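Local structure of uncharacterized protein (Acinetobacter baumannii, 4PAR) at residues 67-79 with 118-131. The protein is a restriction endonuclease specific for 5-hydroxymethylcytosine in DNA, probably joining a Vsr-like nuclease domain to an SRA-like domain that recognises the modified base. The protein carries 3 engineered substitutions. Sequence-based numbering, arbitrary orientation.
Sequences LGIHIEVDEGHHF and HKIFRVNVFKNQEG
Glu72 and Arg122, paired across the parallel strands 69-74 and 119-124, lay their side chains side by side, pointing the same way. From CB of Glu72, near Ile120 CG2, the chain runs out extended, CG anti to the backbone N (chi1 177°), which carries the carboxylate alongside the arginine. There Glu72 OE1 meets Arg122 NE at 3.1 Å in a salt bridge whose hydrogen bond is weak and bent, while OE2 takes its stronger bond from Leu96 N. Ile120 CG2 packs over one face of the guanidinium.

Backbone bonds alternate between the strands from Lys119 N to Asp74 N; that from Phe121 N to His70 O is nearly straight at 2.9 Å. On the face of Ile69, Ile71 and Val73, Ile69 CG2 lies at the edge of the Phe121 ring, 3.8 Å from CD2. Past the strands, Gln129 links the two loops: as modelled, its NE2 donates to Gly76 O at 2.8 Å, and a bond from His78 NE2 to its OE1 is tentative, since that oxygen also crowds Glu75 O. The edge of Phe126 is turned toward the face of His78 in an offset edge-to-face pair.

Within this chain, strand 119-124 is an edge strand of the mixed sheet of the PD-(D/E)XK-clan nuclease domain, and strand 57-64 flanks 69-74 on its other side. Helices 26-37 and 136-159 pack on the Ile71 and Val123 face.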
# COMPACT_ATOMS: atom_id res chain seq x y z
N LEU F 67 -25.84 23.79 -3.57
CA LEU F 67 -25.90 25.22 -3.30
C LEU F 67 -24.67 25.97 -3.82
O LEU F 67 -24.63 27.20 -3.77
CB LEU F 67 -26.05 25.47 -1.79
CG LEU F 67 -27.36 25.13 -1.07
CD1 LEU F 67 -27.66 23.63 -1.06
CD2 LEU F 67 -27.31 25.66 0.36
N GLY F 68 -23.69 25.24 -4.32
CA GLY F 68 -22.42 25.83 -4.72
C GLY F 68 -21.78 26.62 -3.59
O GLY F 68 -21.31 27.74 -3.79
N ILE F 69 -21.76 26.04 -2.39
CA ILE F 69 -21.21 26.75 -1.24
C ILE F 69 -20.04 26.02 -0.59
O ILE F 69 -20.12 24.82 -0.32
CB ILE F 69 -22.28 26.97 -0.16
CG1 ILE F 69 -23.35 27.93 -0.67
CG2 ILE F 69 -21.65 27.50 1.11
CD1 ILE F 69 -24.25 28.47 0.42
N HIS F 70 -18.96 26.75 -0.33
CA HIS F 70 -17.83 26.16 0.36
C HIS F 70 -17.63 26.80 1.72
O HIS F 70 -18.05 27.93 1.97
CB HIS F 70 -16.55 26.30 -0.44
CG HIS F 70 -16.56 25.56 -1.74
ND1 HIS F 70 -15.93 24.35 -1.91
CD2 HIS F 70 -17.11 25.88 -2.94
CE1 HIS F 70 -16.10 23.94 -3.15
NE2 HIS F 70 -16.81 24.85 -3.80
N ILE F 71 -17.00 26.04 2.60
CA ILE F 71 -16.60 26.51 3.90
C ILE F 71 -15.15 26.11 4.12
O ILE F 71 -14.77 24.93 3.97
CB ILE F 71 -17.49 25.95 5.01
CG1 ILE F 71 -18.90 26.52 4.86
CG2 ILE F 71 -16.92 26.29 6.37
CD1 ILE F 71 -19.99 25.53 5.17
N GLU F 72 -14.34 27.11 4.44
CA GLU F 72 -12.92 26.94 4.69
C GLU F 72 -12.56 27.40 6.10
O GLU F 72 -12.91 28.52 6.51
CB GLU F 72 -12.12 27.74 3.67
CG GLU F 72 -10.62 27.69 3.88
CD GLU F 72 -9.87 28.61 2.94
OE1 GLU F 72 -10.22 29.81 2.87
OE2 GLU F 72 -8.93 28.13 2.27
N VAL F 73 -11.89 26.53 6.85
CA VAL F 73 -11.31 26.93 8.12
C VAL F 73 -10.00 27.69 7.88
O VAL F 73 -9.10 27.18 7.21
CB VAL F 73 -11.04 25.71 9.02
CG1 VAL F 73 -10.17 26.11 10.20
CG2 VAL F 73 -12.36 25.09 9.49
N ASP F 74 -9.92 28.92 8.39
CA ASP F 74 -8.69 29.69 8.34
C ASP F 74 -7.95 29.61 9.66
O ASP F 74 -8.45 30.05 10.70
CB ASP F 74 -8.94 31.17 7.99
CG ASP F 74 -7.64 31.97 7.78
OD1 ASP F 74 -6.54 31.45 8.08
OD2 ASP F 74 -7.71 33.13 7.32
N GLU F 75 -6.80 28.97 9.60
CA GLU F 75 -5.77 29.04 10.59
C GLU F 75 -4.60 29.71 9.93
O GLU F 75 -3.99 30.61 10.47
CB GLU F 75 -5.36 27.65 10.97
CG GLU F 75 -6.51 26.68 11.04
CD GLU F 75 -6.06 25.31 11.49
OE1 GLU F 75 -4.85 25.11 11.61
OE2 GLU F 75 -6.91 24.44 11.72
N GLY F 76 -4.26 29.26 8.74
CA GLY F 76 -3.19 29.90 8.01
C GLY F 76 -1.87 29.84 8.70
O GLY F 76 -1.68 30.46 9.72
N HIS F 77 -0.92 29.10 8.17
CA HIS F 77 0.43 29.21 8.63
C HIS F 77 1.00 28.11 9.45
O HIS F 77 2.21 27.90 9.43
CB HIS F 77 0.64 30.53 9.34
CG HIS F 77 1.01 31.67 8.42
ND1 HIS F 77 1.86 31.53 7.40
CD2 HIS F 77 0.62 33.00 8.42
CE1 HIS F 77 2.00 32.70 6.76
NE2 HIS F 77 1.24 33.60 7.39
N HIS F 78 0.19 27.38 10.20
CA HIS F 78 0.78 26.37 11.04
C HIS F 78 0.51 24.99 10.56
O HIS F 78 1.30 24.06 10.78
CB HIS F 78 0.27 26.53 12.45
CG HIS F 78 0.09 27.95 12.86
ND1 HIS F 78 0.88 28.55 13.75
CD2 HIS F 78 -0.85 28.89 12.48
CE1 HIS F 78 0.47 29.80 13.94
NE2 HIS F 78 -0.59 30.01 13.16
N PHE F 79 -0.60 24.90 9.85
CA PHE F 79 -1.10 23.70 9.20
C PHE F 79 -0.55 22.40 9.68
O PHE F 79 -0.48 21.45 8.94
CB PHE F 79 -0.98 23.78 7.69
CG PHE F 79 0.19 24.56 7.22
CD1 PHE F 79 0.05 25.88 6.88
CD2 PHE F 79 1.41 23.97 7.09
CE1 PHE F 79 1.11 26.61 6.43
CE2 PHE F 79 2.49 24.69 6.64
CZ PHE F 79 2.34 26.01 6.31
N HIS F 118 -19.07 29.88 -7.33
CA HIS F 118 -19.29 29.38 -5.97
C HIS F 118 -18.89 30.43 -4.93
O HIS F 118 -17.97 31.22 -5.14
CB HIS F 118 -18.51 28.09 -5.74
CG HIS F 118 -18.84 26.98 -6.69
ND1 HIS F 118 -18.07 25.85 -6.82
CD2 HIS F 118 -19.88 26.83 -7.55
CE1 HIS F 118 -18.60 25.05 -7.73
NE2 HIS F 118 -19.70 25.62 -8.19
N LYS F 119 -19.59 30.43 -3.80
CA LYS F 119 -19.25 31.31 -2.68
C LYS F 119 -18.39 30.56 -1.67
O LYS F 119 -18.57 29.36 -1.46
CB LYS F 119 -20.51 31.84 -2.01
CG LYS F 119 -20.25 32.79 -0.84
CD LYS F 119 -19.44 34.01 -1.28
CE LYS F 119 -19.10 34.92 -0.10
NZ LYS F 119 -20.32 35.47 0.55
N ILE F 120 -17.43 31.25 -1.06
CA ILE F 120 -16.64 30.65 0.01
C ILE F 120 -16.81 31.42 1.31
O ILE F 120 -16.54 32.62 1.38
CB ILE F 120 -15.15 30.60 -0.33
CG1 ILE F 120 -14.90 29.55 -1.41
CG2 ILE F 120 -14.33 30.27 0.91
CD1 ILE F 120 -13.44 29.19 -1.58
N PHE F 121 -17.27 30.71 2.34
CA PHE F 121 -17.35 31.28 3.67
C PHE F 121 -16.16 30.83 4.49
O PHE F 121 -15.71 29.69 4.38
CB PHE F 121 -18.64 30.86 4.36
CG PHE F 121 -19.87 31.45 3.74
CD1 PHE F 121 -20.22 32.77 3.98
CD2 PHE F 121 -20.68 30.68 2.92
CE1 PHE F 121 -21.35 33.31 3.41
CE2 PHE F 121 -21.82 31.22 2.35
CZ PHE F 121 -22.15 32.54 2.60
N ARG F 122 -15.63 31.73 5.31
CA ARG F 122 -14.46 31.39 6.09
C ARG F 122 -14.76 31.36 7.58
O ARG F 122 -15.68 32.02 8.06
CB ARG F 122 -13.32 32.37 5.79
CG ARG F 122 -12.62 32.04 4.50
CD ARG F 122 -11.52 33.02 4.16
NE ARG F 122 -11.11 32.80 2.77
CZ ARG F 122 -11.68 33.39 1.73
NH1 ARG F 122 -12.67 34.26 1.91
NH2 ARG F 122 -11.25 33.13 0.51
N VAL F 123 -13.99 30.56 8.31
CA VAL F 123 -14.08 30.58 9.76
C VAL F 123 -12.71 30.87 10.37
O VAL F 123 -11.78 30.09 10.20
CB VAL F 123 -14.63 29.27 10.30
CG1 VAL F 123 -14.85 29.38 11.81
CG2 VAL F 123 -15.92 28.90 9.58
N ASN F 124 -12.61 31.99 11.07
CA ASN F 124 -11.34 32.40 11.67
C ASN F 124 -11.22 31.92 13.10
O ASN F 124 -11.94 32.38 13.98
CB ASN F 124 -11.19 33.92 11.61
CG ASN F 124 -11.39 34.47 10.23
OD1 ASN F 124 -12.49 34.87 9.86
ND2 ASN F 124 -10.32 34.47 9.43
N VAL F 125 -10.29 30.99 13.31
CA VAL F 125 -10.19 30.29 14.58
C VAL F 125 -9.15 30.88 15.53
O VAL F 125 -9.00 30.41 16.66
CB VAL F 125 -9.85 28.83 14.34
CG1 VAL F 125 -10.92 28.20 13.47
CG2 VAL F 125 -8.49 28.72 13.68
N PHE F 126 -8.44 31.91 15.10
CA PHE F 126 -7.41 32.51 15.94
C PHE F 126 -7.66 33.99 16.16
O PHE F 126 -7.83 34.75 15.21
CB PHE F 126 -6.02 32.30 15.33
CG PHE F 126 -5.61 30.86 15.26
CD1 PHE F 126 -5.98 29.97 16.25
CD2 PHE F 126 -4.85 30.39 14.20
CE1 PHE F 126 -5.60 28.64 16.18
CE2 PHE F 126 -4.47 29.07 14.13
CZ PHE F 126 -4.84 28.19 15.12
N LYS F 127 -7.68 34.41 17.43
CA LYS F 127 -7.82 35.82 17.75
C LYS F 127 -6.50 36.53 17.48
O LYS F 127 -6.39 37.31 16.54
CB LYS F 127 -8.27 36.01 19.22
CG LYS F 127 -7.57 35.12 20.25
CD LYS F 127 -7.80 35.64 21.66
CE LYS F 127 -6.95 34.89 22.68
NZ LYS F 127 -7.07 35.48 24.04
N ASN F 128 -5.49 36.23 18.28
CA ASN F 128 -4.15 36.75 18.03
C ASN F 128 -3.33 35.66 17.38
O ASN F 128 -2.93 34.70 18.03
CB ASN F 128 -3.48 37.20 19.33
CG ASN F 128 -4.25 38.30 20.04
OD1 ASN F 128 -5.05 38.04 20.94
ND2 ASN F 128 -3.99 39.55 19.65
N GLN F 129 -3.08 35.81 16.09
CA GLN F 129 -2.26 34.86 15.35
C GLN F 129 -0.90 35.50 15.09
O GLN F 129 -0.83 36.68 14.76
CB GLN F 129 -2.96 34.45 14.05
CG GLN F 129 -2.04 34.30 12.86
CD GLN F 129 -2.31 33.03 12.09
OE1 GLN F 129 -2.74 32.03 12.66
NE2 GLN F 129 -2.08 33.06 10.78
N GLU F 130 0.18 34.73 15.22
CA GLU F 130 0.17 33.30 15.49
C GLU F 130 -0.14 32.94 16.95
O GLU F 130 -0.36 33.82 17.78
CB GLU F 130 1.52 32.69 15.09
CG GLU F 130 2.74 33.51 15.49
CD GLU F 130 3.08 34.61 14.49
OE1 GLU F 130 2.53 34.59 13.37
OE2 GLU F 130 3.89 35.50 14.83
N GLY F 131 -0.10 31.64 17.27
CA GLY F 131 -0.52 31.18 18.58
C GLY F 131 -2.01 31.18 18.89
O GLY F 131 -2.79 30.48 18.24